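Local atomic coordinates of lysyl-trna-dependent l-ysyl-phosphatidylgycerol synthase (Bacillus licheniformis, PDB entry 4V36), a protein that probably transfers lysine from lysyl-tRNA to phosphatidylglycerol, a membrane lipid modification linked to bacterial resistance. Residues A[239-242]-A[243-246]; A[298-301]-A[302-305]. One frame throughout, in Å; residues are numbered along the deposited sequence.

Interaction 1 (A[239-242]-A[243-246])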
loop_
_atom_site.group_PDB
_atom_site.type_symbol
_atom_site.label_atom_id
_atom_site.label_comp_id
_atom_site.label_asym_id
_atom_site.label_seq_id
_atom_site.Cartn_x
_atom_site.Cartn_y
_atom_site.Cartn_z
ATOM N N ALA A 239 -18.861 -5.079 -1.235
ATOM C CA ALA A 239 -19.771 -3.943 -1.160
ATOM C C ALA A 239 -19.015 -2.624 -1.047
ATOM O O ALA A 239 -19.359 -1.644 -1.706
ATOM C CB ALA A 239 -20.722 -4.106 0.015
ATOM N N LEU A 240 -17.980 -2.608 -0.211
ATOM C CA LEU A 240 -17.203 -1.396 0.023
ATOM C C LEU A 240 -16.497 -0.917 -1.241
ATOM O O LEU A 240 -16.478 0.278 -1.527
ATOM C CB LEU A 240 -16.181 -1.621 1.139
ATOM C CG LEU A 240 -16.750 -1.826 2.545
ATOM C CD1 LEU A 240 -15.630 -1.970 3.559
ATOM C CD2 LEU A 240 -17.683 -0.686 2.925
ATOM N N PHE A 241 -15.919 -1.848 -1.994
ATOM C CA PHE A 241 -15.241 -1.495 -3.237
ATOM C C PHE A 241 -16.232 -0.972 -4.272
ATOM O O PHE A 241 -15.903 -0.089 -5.062
ATOM C CB PHE A 241 -14.470 -2.690 -3.801
ATOM C CG PHE A 241 -13.132 -2.908 -3.156
ATOM C CD1 PHE A 241 -12.143 -1.943 -3.246
ATOM C CD2 PHE A 241 -12.858 -4.078 -2.469
ATOM C CE1 PHE A 241 -10.909 -2.138 -2.656
ATOM C CE2 PHE A 241 -11.627 -4.279 -1.877
ATOM C CZ PHE A 241 -10.650 -3.309 -1.970
ATOM N N ILE A 242 -17.444 -1.516 -4.261
ATOM C CA ILE A 242 -18.496 -1.048 -5.156
ATOM C C ILE A 242 -18.885 0.388 -4.808
ATOM O O ILE A 242 -18.985 1.244 -5.689
ATOM C CB ILE A 242 -19.742 -1.953 -5.094
ATOM C CG1 ILE A 242 -19.426 -3.332 -5.677
ATOM C CG2 ILE A 242 -20.899 -1.328 -5.855
ATOM C CD1 ILE A 242 -20.551 -4.332 -5.516
ATOM N N TYR A 243 -19.093 0.646 -3.521
ATOM C CA TYR A 243 -19.394 1.995 -3.052
ATOM C C TYR A 243 -18.226 2.942 -3.314
ATOM O O TYR A 243 -18.427 4.101 -3.679
ATOM C CB TYR A 243 -19.737 1.991 -1.561
ATOM C CG TYR A 243 -21.120 1.471 -1.242
ATOM C CD1 TYR A 243 -22.253 2.115 -1.722
ATOM C CD2 TYR A 243 -21.295 0.349 -0.443
ATOM C CE1 TYR A 243 -23.520 1.648 -1.428
ATOM C CE2 TYR A 243 -22.558 -0.126 -0.143
ATOM C CZ TYR A 243 -23.666 0.528 -0.637
ATOM O OH TYR A 243 -24.925 0.058 -0.340
ATOM N N LEU A 244 -17.007 2.444 -3.123
ATOM C CA LEU A 244 -15.805 3.236 -3.368
ATOM C C LEU A 244 -15.674 3.622 -4.836
ATOM O O LEU A 244 -15.371 4.770 -5.158
ATOM C CB LEU A 244 -14.557 2.474 -2.923
ATOM C CG LEU A 244 -14.177 2.570 -1.445
ATOM C CD1 LEU A 244 -12.982 1.682 -1.141
ATOM C CD2 LEU A 244 -13.884 4.012 -1.069
ATOM N N PHE A 245 -15.903 2.656 -5.721
ATOM C CA PHE A 245 -15.787 2.895 -7.157
ATOM C C PHE A 245 -16.868 3.859 -7.640
ATOM O O PHE A 245 -16.641 4.652 -8.554
ATOM C CB PHE A 245 -15.869 1.581 -7.937
ATOM C CG PHE A 245 -14.718 0.646 -7.680
ATOM C CD1 PHE A 245 -13.584 1.080 -7.012
ATOM C CD2 PHE A 245 -14.770 -0.670 -8.110
ATOM C CE1 PHE A 245 -12.529 0.219 -6.775
ATOM C CE2 PHE A 245 -13.719 -1.534 -7.877
ATOM C CZ PHE A 245 -12.595 -1.089 -7.210
ATOM N N GLN A 246 -18.042 3.786 -7.021
ATOM C CA GLN A 246 -19.132 4.701 -7.339
ATOM C C GLN A 246 -18.771 6.126 -6.941
ATOM O O GLN A 246 -18.986 7.070 -7.702
ATOM C CB GLN A 246 -20.421 4.273 -6.636
ATOM C CG GLN A 246 -21.571 5.252 -6.813
ATOM C CD GLN A 246 -22.811 4.842 -6.045
ATOM O OE1 GLN A 246 -22.797 3.865 -5.296
ATOM N NE2 GLN A 246 -23.894 5.589 -6.226
#
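One face of the Phe245 ring lies over the carbonyl oxygen of Phe241, which sits 3.0 Å above the ring plane and displaced toward the rim, with Phe245 CG as its nearest ring atom. Its first torsion (chi1 -66°) points CG away from the residue's own carbonyl carbon and beside the backbone N, which lays the ring back along the preceding turn. Farther out the two phenylalanines meet obliquely: the planes are inclined at 40° and Phe241 CD1 comes 4.1 Å from Phe245 CZ. That same CD1 also touches Leu244 CD1 (4.3 Å), so a branched aliphatic end fills in beside the aromatic pair. The Tyr243 ring also leans back a turn, but meets its oxygen obliquely, CD2 lying 3.1 Å from Ala239 O; the methyl of Ala239 lies beside Tyr243 CE2, a small side chain next to the ring and against helix 134-145. Tyrosine suits a place between apolar surroundings and a polar partner, since its OH reaches Glu144 of that helix in a hydrogen bond. Beneath the side chains runs the regular i to i+4 ladder: Tyr243 N to Ala239 O is 2.9 Å and nearly straight at 167°, and the next three rungs, up to Gln246 N on Ile242 O, are somewhat more bent. Leu240 and Leu244, one turn apart, turn to strands 206-213 and 220-228, while Phe245 meets Phe126 and Phe256 edge-to-face. Gln246 is the exposed exception. These turns form the middle of helix 236-251, the helix of a beta-alpha-beta unit between strands 220-228 and 255-261 in an acetyltransferase-like fold.

Interaction 2 (A[298-301]-A[302-305]); sequences FKEK and YKPV
A type I beta turn from Glu300 to Lys303 takes the chain out of helix 296-300, and the side chains of Lys301 and Tyr302 run side by side from it, pointing the same way. The turn is closed by Lys303 N on Glu300 O (2.9 Å), and just before it Tyr302 N bonds to Lys299 O at 3.2 Å; in both cases the donor stands well above the carbonyl plane. Lys299 O also lies in the plane of the Tyr302 ring, at its edge, where the C-H groups of an aromatic ring suit a carbonyl oxygen. Phe298 O is near that edge too, 3.5 Å from Tyr302 CD2. This oxygen has a stronger partner in Lys301 NZ, at 2.6 Å, which approaches in the carbonyl plane on a lone pair. With chi1 at 69° the lysine chain starts between its own backbone N and carbonyl carbon, then runs out straight and bends at its last torsion, bringing NZ back over one face of the Phe298 ring and within 3.5 Å of Tyr302 CE2. In the fold, this turn leads from the helix into strand 305-313, and Asp238 of helix 236-251 ties it down, taking a salt bridge from Lys301 and a hydrogen bond from the Tyr302 hydroxyl. A long flexible lysine and a rigid tyrosine thus reach one carboxylate. Proline has no N-H to satisfy where the chain leaves the turn, and Pro304 CD rests 3.4 Å from Lys299 O. Glu300 OE1 and Lys303 NZ stay 4.0 Å apart, too far for a salt bridge, though the opposite charges may still attract weakly.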
loop_
_atom_site.group_PDB
_atom_site.type_symbol
_atom_site.label_atom_id
_atom_site.label_comp_id
_atom_site.label_asym_id
_atom_site.label_seq_id
_atom_site.Cartn_x
_atom_site.Cartn_y
_atom_site.Cartn_z
ATOM N N PHE A 298 -9.991 -12.514 -6.087
ATOM C CA PHE A 298 -10.844 -11.509 -5.466
ATOM C C PHE A 298 -10.759 -10.186 -6.219
ATOM O O PHE A 298 -11.771 -9.529 -6.455
ATOM C CB PHE A 298 -10.461 -11.304 -3.999
ATOM C CG PHE A 298 -11.258 -10.233 -3.306
ATOM C CD1 PHE A 298 -12.500 -10.517 -2.763
ATOM C CD2 PHE A 298 -10.766 -8.942 -3.196
ATOM C CE1 PHE A 298 -13.235 -9.535 -2.126
ATOM C CE2 PHE A 298 -11.497 -7.957 -2.561
ATOM C CZ PHE A 298 -12.733 -8.255 -2.025
ATOM N N LYS A 299 -9.544 -9.801 -6.589
ATOM C CA LYS A 299 -9.321 -8.554 -7.310
ATOM C C LYS A 299 -9.547 -8.730 -8.809
ATOM O O LYS A 299 -9.933 -7.788 -9.502
ATOM C CB LYS A 299 -7.905 -8.036 -7.056
ATOM C CG LYS A 299 -7.557 -7.862 -5.587
ATOM C CD LYS A 299 -6.174 -7.253 -5.422
ATOM C CE LYS A 299 -5.799 -7.115 -3.958
ATOM N NZ LYS A 299 -6.803 -6.317 -3.207
ATOM N N GLU A 300 -9.308 -9.942 -9.297
ATOM C CA GLU A 300 -9.364 -10.225 -10.727
ATOM C C GLU A 300 -10.778 -10.087 -11.287
ATOM O O GLU A 300 -10.958 -9.738 -12.453
ATOM C CB GLU A 300 -8.819 -11.628 -11.007
ATOM C CG GLU A 300 -8.127 -11.781 -12.356
ATOM C CD GLU A 300 -9.099 -11.883 -13.514
ATOM O OE1 GLU A 300 -10.231 -12.369 -13.302
ATOM O OE2 GLU A 300 -8.733 -11.475 -14.637
ATOM N N LYS A 301 -11.780 -10.347 -10.452
ATOM C CA LYS A 301 -13.170 -10.308 -10.900
ATOM C C LYS A 301 -13.648 -8.881 -11.167
ATOM O O LYS A 301 -14.752 -8.673 -11.671
ATOM C CB LYS A 301 -14.084 -10.984 -9.875
ATOM C CG LYS A 301 -14.229 -10.236 -8.563
ATOM C CD LYS A 301 -15.184 -10.967 -7.630
ATOM C CE LYS A 301 -15.417 -10.188 -6.346
ATOM N NZ LYS A 301 -14.162 -10.004 -5.567
ATOM N N TYR A 302 -12.816 -7.904 -10.826
ATOM C CA TYR A 302 -13.105 -6.510 -11.140
ATOM C C TYR A 302 -12.463 -6.127 -12.470
ATOM O O TYR A 302 -12.486 -4.961 -12.866
ATOM C CB TYR A 302 -12.616 -5.589 -10.022
ATOM C CG TYR A 302 -13.407 -5.715 -8.739
ATOM C CD1 TYR A 302 -14.602 -5.028 -8.570
ATOM C CD2 TYR A 302 -12.961 -6.520 -7.700
ATOM C CE1 TYR A 302 -15.332 -5.141 -7.401
ATOM C CE2 TYR A 302 -13.683 -6.637 -6.526
ATOM C CZ TYR A 302 -14.868 -5.947 -6.383
ATOM O OH TYR A 302 -15.594 -6.059 -5.218
ATOM N N LYS A 303 -11.900 -7.125 -13.147
ATOM C CA LYS A 303 -11.211 -6.944 -14.428
ATOM C C LYS A 303 -10.219 -5.780 -14.421
ATOM O O LYS A 303 -10.382 -4.822 -15.175
ATOM C CB LYS A 303 -12.230 -6.743 -15.555
ATOM C CG LYS A 303 -12.730 -8.033 -16.194
ATOM C CD LYS A 303 -13.590 -8.847 -15.238
ATOM C CE LYS A 303 -13.952 -10.197 -15.834
ATOM N NZ LYS A 303 -12.740 -11.016 -16.123
ATOM N N PRO A 304 -9.183 -5.863 -13.573
ATOM C CA PRO A 304 -8.241 -4.750 -13.460
ATOM C C PRO A 304 -7.077 -4.857 -14.437
ATOM O O PRO A 304 -6.874 -5.905 -15.050
ATOM C CB PRO A 304 -7.743 -4.878 -12.024
ATOM C CG PRO A 304 -7.714 -6.361 -11.805
ATOM C CD PRO A 304 -8.849 -6.946 -12.629
ATOM N N VAL A 305 -6.324 -3.772 -14.576
ATOM C CA VAL A 305 -5.059 -3.809 -15.294
ATOM C C VAL A 305 -3.939 -4.038 -14.286
ATOM O O VAL A 305 -3.716 -3.216 -13.397
ATOM C CB VAL A 305 -4.801 -2.512 -16.079
ATOM C CG1 VAL A 305 -3.456 -2.583 -16.785
ATOM C CG2 VAL A 305 -5.922 -2.263 -17.078
#

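In the fold
Interaction 1 comes first along the chain, in helix 236-251; interaction 2 follows where helix 296-300 gives way to strand 305-313. Their centres are about 13 Å apart, on the same side of the chain's centre, and they touch directly: Phe245 CE2 meets Tyr302 CD1 at 3.7 Å, and Phe241 CE2 meets Phe298 CE2 at the same distance. Both also pack on strand 255-261, to which the helix leads, so the later turn closes over an aromatic flank of the earlier helix. The bound lysine amide lies about 10 Å from the side chain of Phe241 and about 9 Å from that of Lys299, so this shared aromatic packing lies near the ligand pocket without lining it.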